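PDB 1M5Q: small nuclear ribonucleoprotein homolog, which forms a 14-subunit toroidal assembly of Sm-like chains, each augmented by a C-terminal domain, and probably binds RNA. Local coordinates for residues H[71-82]-H[88-97]. Residues are numbered along the deposited sequence; the frame is centred on the assembly and turned at random.
Sequences MREFAKQAEKIF and YIEETNVVLI. With ACY (acetic acid), chain B.
Val95 and Ala75 meet where helix 71-81 lies on the antiparallel sheet of the C-terminal alpha+beta domain that augments the Sm fold; the axes of the helix and strand 94-97 pass 8.3 Å apart, 17° from parallel. The tight part is apolar: Val95 CG2 is 3.7 Å from Ala75 CB and also packs against the CE methyl of Met71, a selenomethionine whose bend at chi2 (-51°) is part of what turns CE toward Val95. Farther along, Ile97 divides its branches: CD1 reaches the edge of the Phe74 ring and Ala78 CB, while CG2 sits over one face of Phe82, 4.0 Å from the ring centroid, a CH-pi contact. Helix 113-127 closes this end through Val114 and Leu121.

The loose side is the hairpin turn at the helix start, a G1 beta bulge in which Ile89 exchanges backbone bonds with Val94 while Asn93 is also set against it. Here Arg72 lies across Tyr88, its CG 3.7 Å from the ring centroid and 12° off the normal, and its exposed guanidinium makes a long salt bridge, NH1 to Glu90 OE1 3.6 Å. An alanine in place of Tyr88 would probably leave Arg72 CG without the ring face beneath it and Asn93 OD1 without its donor. The Tyr88 hydroxyl bonds in the carbonyl plane to a lone pair of the amide oxygen, Tyr88 OH to Asn93 OD1 2.8 Å.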
loop_
_atom_site.group_PDB
_atom_site.type_symbol
_atom_site.label_atom_id
_atom_site.label_comp_id
_atom_site.label_asym_id
_atom_site.label_seq_id
_atom_site.Cartn_x
_atom_site.Cartn_y
_atom_site.Cartn_z
HETATM N N MSE H 71 11.222 -44.458 3.114
HETATM C CA MSE H 71 11.176 -45.146 4.385
HETATM C C MSE H 71 11.445 -46.642 4.313
HETATM O O MSE H 71 11.931 -47.216 5.286
HETATM C CB MSE H 71 9.842 -44.890 5.103
HETATM C CG MSE H 71 9.649 -43.418 5.427
HETATM SE SE MSE H 71 11.166 -42.650 6.348
HETATM C CE MSE H 71 10.807 -43.396 8.060
ATOM N N ARG H 72 11.106 -47.264 3.187
ATOM C CA ARG H 72 11.365 -48.699 3.013
ATOM C C ARG H 72 12.866 -48.873 2.964
ATOM O O ARG H 72 13.388 -49.791 3.544
ATOM C CB ARG H 72 10.722 -49.247 1.721
ATOM C CG ARG H 72 9.233 -49.517 1.844
ATOM C CD ARG H 72 8.748 -50.386 0.681
ATOM N NE ARG H 72 7.676 -49.734 -0.069
ATOM C CZ ARG H 72 6.390 -49.929 0.171
ATOM N NH1 ARG H 72 6.024 -50.772 1.127
ATOM N NH2 ARG H 72 5.472 -49.254 -0.513
ATOM N N GLU H 73 13.567 -47.982 2.275
ATOM C CA GLU H 73 15.018 -48.088 2.232
ATOM C C GLU H 73 15.565 -47.802 3.648
ATOM O O GLU H 73 16.484 -48.470 4.113
ATOM C CB GLU H 73 15.583 -47.105 1.227
ATOM C CG GLU H 73 17.102 -47.130 1.159
ATOM C CD GLU H 73 17.641 -48.475 0.620
ATOM O OE1 GLU H 73 17.096 -49.001 -0.386
ATOM O OE2 GLU H 73 18.611 -48.987 1.196
ATOM N N PHE H 74 14.999 -46.815 4.346
ATOM C CA PHE H 74 15.428 -46.537 5.702
ATOM C C PHE H 74 15.291 -47.800 6.581
ATOM O O PHE H 74 16.146 -48.092 7.411
ATOM C CB PHE H 74 14.582 -45.408 6.355
ATOM C CG PHE H 74 15.015 -45.051 7.799
ATOM C CD1 PHE H 74 15.986 -44.105 8.026
ATOM C CD2 PHE H 74 14.444 -45.679 8.897
ATOM C CE1 PHE H 74 16.416 -43.763 9.337
ATOM C CE2 PHE H 74 14.848 -45.351 10.216
ATOM C CZ PHE H 74 15.848 -44.382 10.424
ATOM N N ALA H 75 14.173 -48.491 6.443
ATOM C CA ALA H 75 13.910 -49.683 7.234
ATOM C C ALA H 75 14.981 -50.751 6.879
ATOM O O ALA H 75 15.571 -51.386 7.768
ATOM C CB ALA H 75 12.524 -50.182 6.946
ATOM N N LYS H 76 15.247 -50.900 5.587
ATOM C CA LYS H 76 16.254 -51.838 5.137
ATOM C C LYS H 76 17.585 -51.554 5.826
ATOM O O LYS H 76 18.209 -52.427 6.404
ATOM C CB LYS H 76 16.412 -51.729 3.611
ATOM C CG LYS H 76 17.427 -52.705 2.986
ATOM C CD LYS H 76 17.411 -52.606 1.454
ATOM C CE LYS H 76 18.398 -53.581 0.805
ATOM N NZ LYS H 76 18.318 -53.516 -0.683
ATOM N N GLN H 77 18.022 -50.315 5.789
ATOM C CA GLN H 77 19.299 -49.998 6.395
ATOM C C GLN H 77 19.238 -50.057 7.923
ATOM O O GLN H 77 20.222 -50.406 8.592
ATOM C CB GLN H 77 19.760 -48.624 5.899
ATOM C CG GLN H 77 20.178 -48.635 4.427
ATOM C CD GLN H 77 20.889 -47.353 4.013
ATOM O OE1 GLN H 77 21.505 -46.670 4.849
ATOM N NE2 GLN H 77 20.836 -47.028 2.713
ATOM N N ALA H 78 18.091 -49.735 8.500
ATOM C CA ALA H 78 18.017 -49.822 9.945
ATOM C C ALA H 78 18.106 -51.301 10.410
ATOM O O ALA H 78 18.505 -51.573 11.531
ATOM C CB ALA H 78 16.740 -49.204 10.446
ATOM N N GLU H 79 17.728 -52.242 9.544
ATOM C CA GLU H 79 17.753 -53.666 9.880
ATOM C C GLU H 79 19.183 -54.192 10.040
ATOM O O GLU H 79 19.384 -55.186 10.713
ATOM C CB GLU H 79 17.006 -54.477 8.820
ATOM C CG GLU H 79 17.027 -56.015 8.975
ATOM C CD GLU H 79 16.131 -56.514 10.102
ATOM O OE1 GLU H 79 15.014 -55.952 10.253
ATOM O OE2 GLU H 79 16.531 -57.463 10.820
ATOM N N LYS H 80 20.168 -53.511 9.453
ATOM C CA LYS H 80 21.577 -53.933 9.570
ATOM C C LYS H 80 22.186 -53.436 10.871
ATOM O O LYS H 80 23.236 -53.896 11.309
ATOM C CB LYS H 80 22.413 -53.372 8.409
ATOM C CG LYS H 80 21.830 -53.769 7.075
ATOM C CD LYS H 80 22.572 -53.148 5.891
ATOM C CE LYS H 80 21.668 -53.197 4.666
ATOM N NZ LYS H 80 20.828 -54.461 4.646
ATOM N N ILE H 81 21.517 -52.484 11.484
ATOM C CA ILE H 81 22.013 -51.885 12.693
ATOM C C ILE H 81 21.250 -52.409 13.890
ATOM O O ILE H 81 21.819 -52.540 14.961
ATOM C CB ILE H 81 21.833 -50.346 12.616
ATOM C CG1 ILE H 81 22.595 -49.838 11.415
ATOM C CG2 ILE H 81 22.280 -49.657 13.894
ATOM C CD1 ILE H 81 22.457 -48.368 11.207
ATOM N N PHE H 82 19.959 -52.681 13.712
ATOM C CA PHE H 82 19.087 -53.151 14.804
ATOM C C PHE H 82 18.432 -54.451 14.319
ATOM O O PHE H 82 17.210 -54.524 14.105
ATOM C CB PHE H 82 17.987 -52.085 15.108
ATOM C CG PHE H 82 18.524 -50.679 15.357
ATOM C CD1 PHE H 82 18.368 -49.682 14.395
ATOM C CD2 PHE H 82 19.114 -50.341 16.590
ATOM C CE1 PHE H 82 18.769 -48.353 14.638
ATOM C CE2 PHE H 82 19.527 -49.017 16.862
ATOM C CZ PHE H 82 19.344 -48.028 15.873
ATOM N N TYR H 88 8.534 -52.117 9.043
ATOM C CA TYR H 88 8.117 -51.029 8.189
ATOM C C TYR H 88 6.588 -51.155 8.256
ATOM O O TYR H 88 6.061 -52.257 8.185
ATOM C CB TYR H 88 8.605 -51.203 6.742
ATOM C CG TYR H 88 7.907 -50.246 5.799
ATOM C CD1 TYR H 88 8.171 -48.859 5.843
ATOM C CD2 TYR H 88 6.938 -50.702 4.900
ATOM C CE1 TYR H 88 7.477 -47.948 5.010
ATOM C CE2 TYR H 88 6.243 -49.807 4.070
ATOM C CZ TYR H 88 6.511 -48.441 4.125
ATOM O OH TYR H 88 5.820 -47.567 3.299
ATOM N N ILE H 89 5.900 -50.035 8.430
ATOM C CA ILE H 89 4.453 -50.055 8.520
ATOM C C ILE H 89 3.853 -49.240 7.391
ATOM O O ILE H 89 3.758 -48.000 7.466
ATOM C CB ILE H 89 3.998 -49.513 9.874
ATOM C CG1 ILE H 89 4.511 -50.456 10.958
ATOM C CG2 ILE H 89 2.468 -49.403 9.915
ATOM C CD1 ILE H 89 3.997 -50.148 12.256
ATOM N N GLU H 90 3.458 -49.975 6.351
ATOM C CA GLU H 90 2.881 -49.436 5.131
ATOM C C GLU H 90 1.641 -48.537 5.387
ATOM O O GLU H 90 1.404 -47.578 4.661
ATOM C CB GLU H 90 2.506 -50.608 4.204
ATOM C CG GLU H 90 2.487 -50.215 2.725
ATOM C CD GLU H 90 2.167 -51.374 1.791
ATOM O OE1 GLU H 90 2.897 -52.401 1.832
ATOM O OE2 GLU H 90 1.186 -51.250 1.007
ATOM N N GLU H 91 0.871 -48.866 6.420
ATOM C CA GLU H 91 -0.322 -48.120 6.774
ATOM C C GLU H 91 -0.060 -46.588 6.816
ATOM O O GLU H 91 -0.835 -45.822 6.271
ATOM C CB GLU H 91 -0.852 -48.617 8.136
ATOM C CG GLU H 91 -2.353 -48.522 8.266
ATOM C CD GLU H 91 -2.882 -48.799 9.670
ATOM O OE1 GLU H 91 -2.324 -49.672 10.390
ATOM O OE2 GLU H 91 -3.884 -48.144 10.037
ATOM N N THR H 92 1.035 -46.151 7.444
ATOM C CA THR H 92 1.369 -44.707 7.551
ATOM C C THR H 92 2.754 -44.356 7.017
ATOM O O THR H 92 3.192 -43.197 7.117
ATOM C CB THR H 92 1.298 -44.235 9.018
ATOM O OG1 THR H 92 1.902 -45.243 9.855
ATOM C CG2 THR H 92 -0.161 -43.973 9.434
ATOM N N ASN H 93 3.431 -45.357 6.446
ATOM C CA ASN H 93 4.763 -45.174 5.868
ATOM C C ASN H 93 5.738 -44.793 6.968
ATOM O O ASN H 93 6.578 -43.921 6.771
ATOM C CB ASN H 93 4.731 -44.065 4.809
ATOM C CG ASN H 93 6.058 -43.924 4.043
ATOM O OD1 ASN H 93 6.676 -44.924 3.667
ATOM N ND2 ASN H 93 6.486 -42.665 3.787
ATOM N N VAL H 94 5.621 -45.475 8.108
ATOM C CA VAL H 94 6.450 -45.230 9.280
ATOM C C VAL H 94 7.269 -46.497 9.595
ATOM O O VAL H 94 6.881 -47.642 9.222
ATOM C CB VAL H 94 5.512 -44.839 10.490
ATOM C CG1 VAL H 94 6.233 -44.941 11.858
ATOM C CG2 VAL H 94 4.991 -43.402 10.268
ATOM N N VAL H 95 8.405 -46.300 10.247
ATOM C CA VAL H 95 9.267 -47.424 10.596
ATOM C C VAL H 95 9.371 -47.499 12.118
ATOM O O VAL H 95 9.708 -46.498 12.765
ATOM C CB VAL H 95 10.696 -47.264 9.983
ATOM C CG1 VAL H 95 11.654 -48.386 10.539
ATOM C CG2 VAL H 95 10.634 -47.417 8.462
ATOM N N LEU H 96 9.056 -48.662 12.684
ATOM C CA LEU H 96 9.182 -48.847 14.145
ATOM C C LEU H 96 10.492 -49.613 14.450
ATOM O O LEU H 96 10.852 -50.540 13.720
ATOM C CB LEU H 96 7.971 -49.621 14.700
ATOM C CG LEU H 96 6.596 -48.986 14.408
ATOM C CD1 LEU H 96 5.498 -49.949 14.813
ATOM C CD2 LEU H 96 6.427 -47.657 15.141
ATOM N N ILE H 97 11.213 -49.220 15.497
ATOM C CA ILE H 97 12.481 -49.876 15.862
ATOM C C ILE H 97 12.309 -50.254 17.331
ATOM O O ILE H 97 12.259 -49.384 18.218
ATOM C CB ILE H 97 13.670 -48.910 15.649
ATOM C CG1 ILE H 97 13.737 -48.519 14.154
ATOM C CG2 ILE H 97 14.979 -49.555 16.101
ATOM C CD1 ILE H 97 14.787 -47.494 13.802
HETATM C C ACY B . 2.651 -45.479 13.208
HETATM O O ACY B . 2.409 -44.555 12.291
HETATM O OXT ACY B . 2.693 -45.325 14.516
HETATM C CH3 ACY B . 2.892 -46.835 12.612
#